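Local coordinates for sporulation-control protein spo0M (Bacillus subtilis, PDB 5CL2) that controls the expression of spo0A and is required for Bacillus subtilis to pass the morphological stage 0 of sporulation, at residues R179-L191 against I199-W212. Sequence-based numbering, arbitrary orientation.
Sequences RQMLDELELIFLL and IFEVDRRARGLRGW
The Trp212 indole is covered on both faces. Ile188 lays CD1 over one face, 3.6 Å from the centroid of the six-membered ring, a CH-pi contact. Arg204 CZ lies over the opposite face, offset toward the rim, and the indole NE1 binds Glu168 of strand 165-173. Leu209 O lies over the other face of the Arg204 guanidinium, and Glu186 CG at its edge. Arg204 NE pairs with Glu168, and NH2 bonds to Gly211 O. Glu186 OE2 sits over a face of the Arg205 guanidinium. No N-H of Arg205 points at that oxygen; its salt bridges go to Glu168 and Glu170.

Strands 185-191 and 195-202 form a beta hairpin. Glu186 and Glu201 make one hydrogen-bonded pair, Ile188 and Ile199 another. On the other face of the sheet Leu187 CD2 meets Phe200 CD2 obliquely at 3.4 Å.

Carboxylates hold the chain beyond the hairpin. Glu186 OE1 accepts a weak bond from Arg204 N at 3.3 Å. Glu184 bends at chi2 (-75°), which brings OE2 to the backbone of the turn. There it accepts a bond from Ala206 N at 3.2 Å and a weak one from Arg205 N. Replacing Glu184 by an alanine would probably leave these two N-H groups without this acceptor and the turn freer to shift. In return Asp203 OD1 takes Asp183 N at 2.7 Å on its syn lone pair, and Asp203 N gives a nearly straight bond (177°) to Glu184 O.

Glu184 OE2 and Asp203 OD1 are 4.3 Å apart, so their like charges probably repel; the backbone N-H groups they accept would offset this. The contact thus joins a hairpin with both apolar and acidic pairs to a turn whose backbone N-H groups are held by Glu184 and, weakly, Glu186.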
# COMPACT_ATOMS: atom_id res chain seq x y z
N ARG A 179 12.66 31.99 5.78
CA ARG A 179 14.12 31.83 5.77
C ARG A 179 14.67 31.67 7.18
O ARG A 179 15.55 30.85 7.42
CB ARG A 179 14.80 33.01 5.09
CG ARG A 179 14.52 33.07 3.60
CD ARG A 179 15.38 34.12 2.89
NE ARG A 179 15.21 34.02 1.44
CZ ARG A 179 14.40 34.79 0.72
NH1 ARG A 179 13.72 35.77 1.32
NH2 ARG A 179 14.31 34.61 -0.60
N GLN A 180 14.13 32.46 8.11
CA GLN A 180 14.57 32.37 9.48
C GLN A 180 14.15 31.02 10.05
O GLN A 180 14.88 30.43 10.85
CB GLN A 180 13.99 33.53 10.30
CG GLN A 180 14.70 33.75 11.59
CD GLN A 180 16.07 34.37 11.39
OE1 GLN A 180 17.06 33.88 11.93
NE2 GLN A 180 16.13 35.47 10.62
N MET A 181 12.99 30.53 9.64
CA MET A 181 12.51 29.21 10.09
C MET A 181 13.28 27.97 9.59
O MET A 181 13.53 27.02 10.35
CB MET A 181 11.05 29.02 9.68
CG MET A 181 10.47 27.67 10.11
SD MET A 181 8.68 27.58 9.95
CE MET A 181 8.45 27.24 8.23
N LEU A 182 13.62 27.96 8.30
CA LEU A 182 14.16 26.74 7.72
C LEU A 182 14.95 26.99 6.43
O LEU A 182 14.82 28.04 5.79
CB LEU A 182 13.02 25.75 7.45
CG LEU A 182 11.71 26.24 6.82
CD1 LEU A 182 11.87 26.64 5.34
CD2 LEU A 182 10.69 25.12 6.90
N ASP A 183 15.76 26.02 6.04
CA ASP A 183 16.39 26.08 4.73
C ASP A 183 15.45 25.52 3.65
O ASP A 183 15.36 26.07 2.54
CB ASP A 183 17.72 25.36 4.78
CG ASP A 183 18.68 26.07 5.70
OD1 ASP A 183 18.40 27.24 6.03
OD2 ASP A 183 19.70 25.47 6.10
N GLU A 184 14.72 24.45 3.96
CA GLU A 184 13.65 24.09 3.06
C GLU A 184 12.61 23.21 3.73
O GLU A 184 12.88 22.56 4.73
CB GLU A 184 14.22 23.42 1.77
CG GLU A 184 14.82 22.04 1.95
CD GLU A 184 16.18 22.07 2.63
OE1 GLU A 184 17.00 22.93 2.29
OE2 GLU A 184 16.44 21.23 3.51
N LEU A 185 11.43 23.18 3.10
CA LEU A 185 10.27 22.42 3.53
C LEU A 185 9.99 21.21 2.59
O LEU A 185 10.12 21.33 1.39
CB LEU A 185 9.05 23.33 3.57
CG LEU A 185 7.71 22.68 3.83
CD1 LEU A 185 7.64 22.17 5.27
CD2 LEU A 185 6.60 23.65 3.51
N GLU A 186 9.61 20.07 3.14
CA GLU A 186 9.30 18.89 2.36
C GLU A 186 7.91 18.41 2.70
O GLU A 186 7.59 18.23 3.88
CB GLU A 186 10.30 17.77 2.63
CG GLU A 186 11.69 17.97 2.02
CD GLU A 186 12.62 18.80 2.91
OE1 GLU A 186 12.45 18.84 4.16
OE2 GLU A 186 13.55 19.39 2.35
N LEU A 187 7.10 18.17 1.67
CA LEU A 187 5.74 17.66 1.80
C LEU A 187 5.58 16.36 1.02
O LEU A 187 6.14 16.19 -0.07
CB LEU A 187 4.70 18.68 1.31
CG LEU A 187 4.65 20.07 1.97
CD1 LEU A 187 3.33 20.79 1.71
CD2 LEU A 187 4.98 20.03 3.45
N ILE A 188 4.85 15.43 1.62
CA ILE A 188 4.40 14.25 0.92
C ILE A 188 2.88 14.23 0.93
O ILE A 188 2.26 14.35 1.99
CB ILE A 188 4.93 12.96 1.56
CG1 ILE A 188 6.45 12.89 1.44
CG2 ILE A 188 4.30 11.72 0.90
CD1 ILE A 188 7.04 11.89 2.42
N PHE A 189 2.28 14.09 -0.25
CA PHE A 189 0.84 13.93 -0.34
C PHE A 189 0.45 12.47 -0.50
O PHE A 189 0.95 11.79 -1.41
CB PHE A 189 0.30 14.72 -1.52
CG PHE A 189 0.63 16.15 -1.48
CD1 PHE A 189 -0.11 17.01 -0.71
CD2 PHE A 189 1.71 16.63 -2.17
CE1 PHE A 189 0.19 18.33 -0.66
CE2 PHE A 189 2.03 17.97 -2.11
CZ PHE A 189 1.25 18.82 -1.35
N LEU A 190 -0.43 12.00 0.36
CA LEU A 190 -1.04 10.69 0.20
C LEU A 190 -2.52 10.90 -0.10
O LEU A 190 -3.31 11.21 0.80
CB LEU A 190 -0.84 9.85 1.45
CG LEU A 190 0.59 9.83 1.99
CD1 LEU A 190 0.65 9.17 3.36
CD2 LEU A 190 1.48 9.11 1.00
N LEU A 191 -2.88 10.72 -1.36
CA LEU A 191 -4.20 11.03 -1.84
C LEU A 191 -5.08 9.81 -1.77
O LEU A 191 -4.69 8.74 -2.22
CB LEU A 191 -4.13 11.56 -3.26
CG LEU A 191 -5.46 11.92 -3.89
CD1 LEU A 191 -6.04 13.10 -3.16
CD2 LEU A 191 -5.25 12.23 -5.35
N ILE A 199 2.41 14.81 4.88
CA ILE A 199 3.55 14.59 5.76
C ILE A 199 4.48 15.79 5.60
O ILE A 199 4.80 16.21 4.49
CB ILE A 199 4.26 13.28 5.44
CG1 ILE A 199 3.30 12.11 5.64
CG2 ILE A 199 5.51 13.12 6.27
CD1 ILE A 199 3.83 10.79 5.13
N PHE A 200 4.85 16.38 6.74
CA PHE A 200 5.66 17.58 6.78
C PHE A 200 7.02 17.22 7.33
O PHE A 200 7.13 16.45 8.28
CB PHE A 200 5.03 18.66 7.68
CG PHE A 200 3.71 19.17 7.18
CD1 PHE A 200 2.55 18.42 7.36
CD2 PHE A 200 3.61 20.41 6.58
CE1 PHE A 200 1.33 18.89 6.92
CE2 PHE A 200 2.39 20.88 6.14
CZ PHE A 200 1.25 20.12 6.31
N GLU A 201 8.06 17.79 6.75
CA GLU A 201 9.38 17.63 7.32
C GLU A 201 10.17 18.90 6.94
O GLU A 201 9.77 19.61 6.01
CB GLU A 201 9.98 16.30 6.84
CG GLU A 201 11.35 15.92 7.31
CD GLU A 201 11.49 15.63 8.79
OE1 GLU A 201 10.98 14.61 9.29
OE2 GLU A 201 12.17 16.43 9.43
N VAL A 202 11.22 19.25 7.68
CA VAL A 202 11.99 20.44 7.33
C VAL A 202 13.47 20.09 7.29
O VAL A 202 13.90 19.15 7.96
CB VAL A 202 11.78 21.62 8.32
CG1 VAL A 202 10.29 21.93 8.49
CG2 VAL A 202 12.42 21.32 9.65
N ASP A 203 14.22 20.82 6.47
CA ASP A 203 15.68 20.78 6.47
C ASP A 203 16.26 19.39 6.16
O ASP A 203 17.37 19.08 6.59
CB ASP A 203 16.25 21.27 7.83
CG ASP A 203 16.05 22.78 8.08
OD1 ASP A 203 15.82 23.53 7.10
OD2 ASP A 203 16.19 23.22 9.25
N ARG A 204 15.55 18.59 5.36
CA ARG A 204 16.08 17.30 4.93
C ARG A 204 17.34 17.47 4.08
O ARG A 204 18.31 16.72 4.25
CB ARG A 204 15.01 16.49 4.19
CG ARG A 204 14.09 15.71 5.15
CD ARG A 204 12.92 15.03 4.43
NE ARG A 204 13.34 14.09 3.39
CZ ARG A 204 13.78 12.86 3.64
NH1 ARG A 204 13.87 12.42 4.88
NH2 ARG A 204 14.13 12.08 2.63
N ARG A 205 17.35 18.46 3.19
CA ARG A 205 18.54 18.66 2.37
C ARG A 205 19.68 19.17 3.22
O ARG A 205 20.80 18.68 3.08
CB ARG A 205 18.32 19.67 1.22
CG ARG A 205 17.25 19.29 0.22
CD ARG A 205 17.25 17.79 -0.01
NE ARG A 205 15.88 17.37 -0.26
CZ ARG A 205 15.36 16.23 0.17
NH1 ARG A 205 16.10 15.38 0.89
NH2 ARG A 205 14.11 15.96 -0.09
N ALA A 206 19.40 20.11 4.12
CA ALA A 206 20.42 20.62 5.02
C ALA A 206 21.02 19.47 5.80
O ALA A 206 22.22 19.42 6.02
CB ALA A 206 19.85 21.69 6.00
N ARG A 207 20.18 18.53 6.21
CA ARG A 207 20.64 17.40 7.01
C ARG A 207 21.19 16.26 6.13
O ARG A 207 21.63 15.23 6.64
CB ARG A 207 19.51 16.88 7.89
CG ARG A 207 19.03 17.89 8.93
CD ARG A 207 18.05 17.27 9.90
NE ARG A 207 16.73 17.17 9.31
CZ ARG A 207 15.79 16.34 9.76
NH1 ARG A 207 16.05 15.55 10.78
NH2 ARG A 207 14.60 16.31 9.16
N GLY A 208 21.18 16.45 4.82
CA GLY A 208 21.67 15.44 3.88
C GLY A 208 20.91 14.12 3.94
O GLY A 208 21.50 13.04 3.82
N LEU A 209 19.60 14.21 4.15
CA LEU A 209 18.72 13.04 4.17
C LEU A 209 18.08 12.82 2.80
O LEU A 209 17.58 13.77 2.19
CB LEU A 209 17.62 13.18 5.23
CG LEU A 209 18.05 13.40 6.69
CD1 LEU A 209 16.86 13.79 7.53
CD2 LEU A 209 18.71 12.15 7.23
N ARG A 210 18.11 11.57 2.32
CA ARG A 210 17.42 11.17 1.09
C ARG A 210 16.65 9.89 1.36
O ARG A 210 17.14 8.99 2.05
CB ARG A 210 18.39 10.94 -0.08
CG ARG A 210 19.01 12.20 -0.70
CD ARG A 210 17.97 13.10 -1.40
NE ARG A 210 17.38 12.56 -2.63
CZ ARG A 210 17.95 12.61 -3.84
NH1 ARG A 210 19.14 13.16 -4.01
NH2 ARG A 210 17.32 12.11 -4.90
N GLY A 211 15.42 9.83 0.86
CA GLY A 211 14.59 8.66 1.08
C GLY A 211 14.03 8.64 2.48
O GLY A 211 14.49 9.38 3.35
N TRP A 212 13.06 7.76 2.72
CA TRP A 212 12.38 7.71 4.01
C TRP A 212 12.55 6.35 4.66
O TRP A 212 11.94 5.36 4.23
CB TRP A 212 10.91 8.05 3.80
CG TRP A 212 10.78 9.41 3.19
CD1 TRP A 212 11.01 9.76 1.89
CD2 TRP A 212 10.44 10.63 3.86
NE1 TRP A 212 10.82 11.10 1.70
CE2 TRP A 212 10.46 11.67 2.92
CE3 TRP A 212 10.09 10.94 5.19
CZ2 TRP A 212 10.16 12.99 3.22
CZ3 TRP A 212 9.79 12.25 5.50
CH2 TRP A 212 9.83 13.26 4.53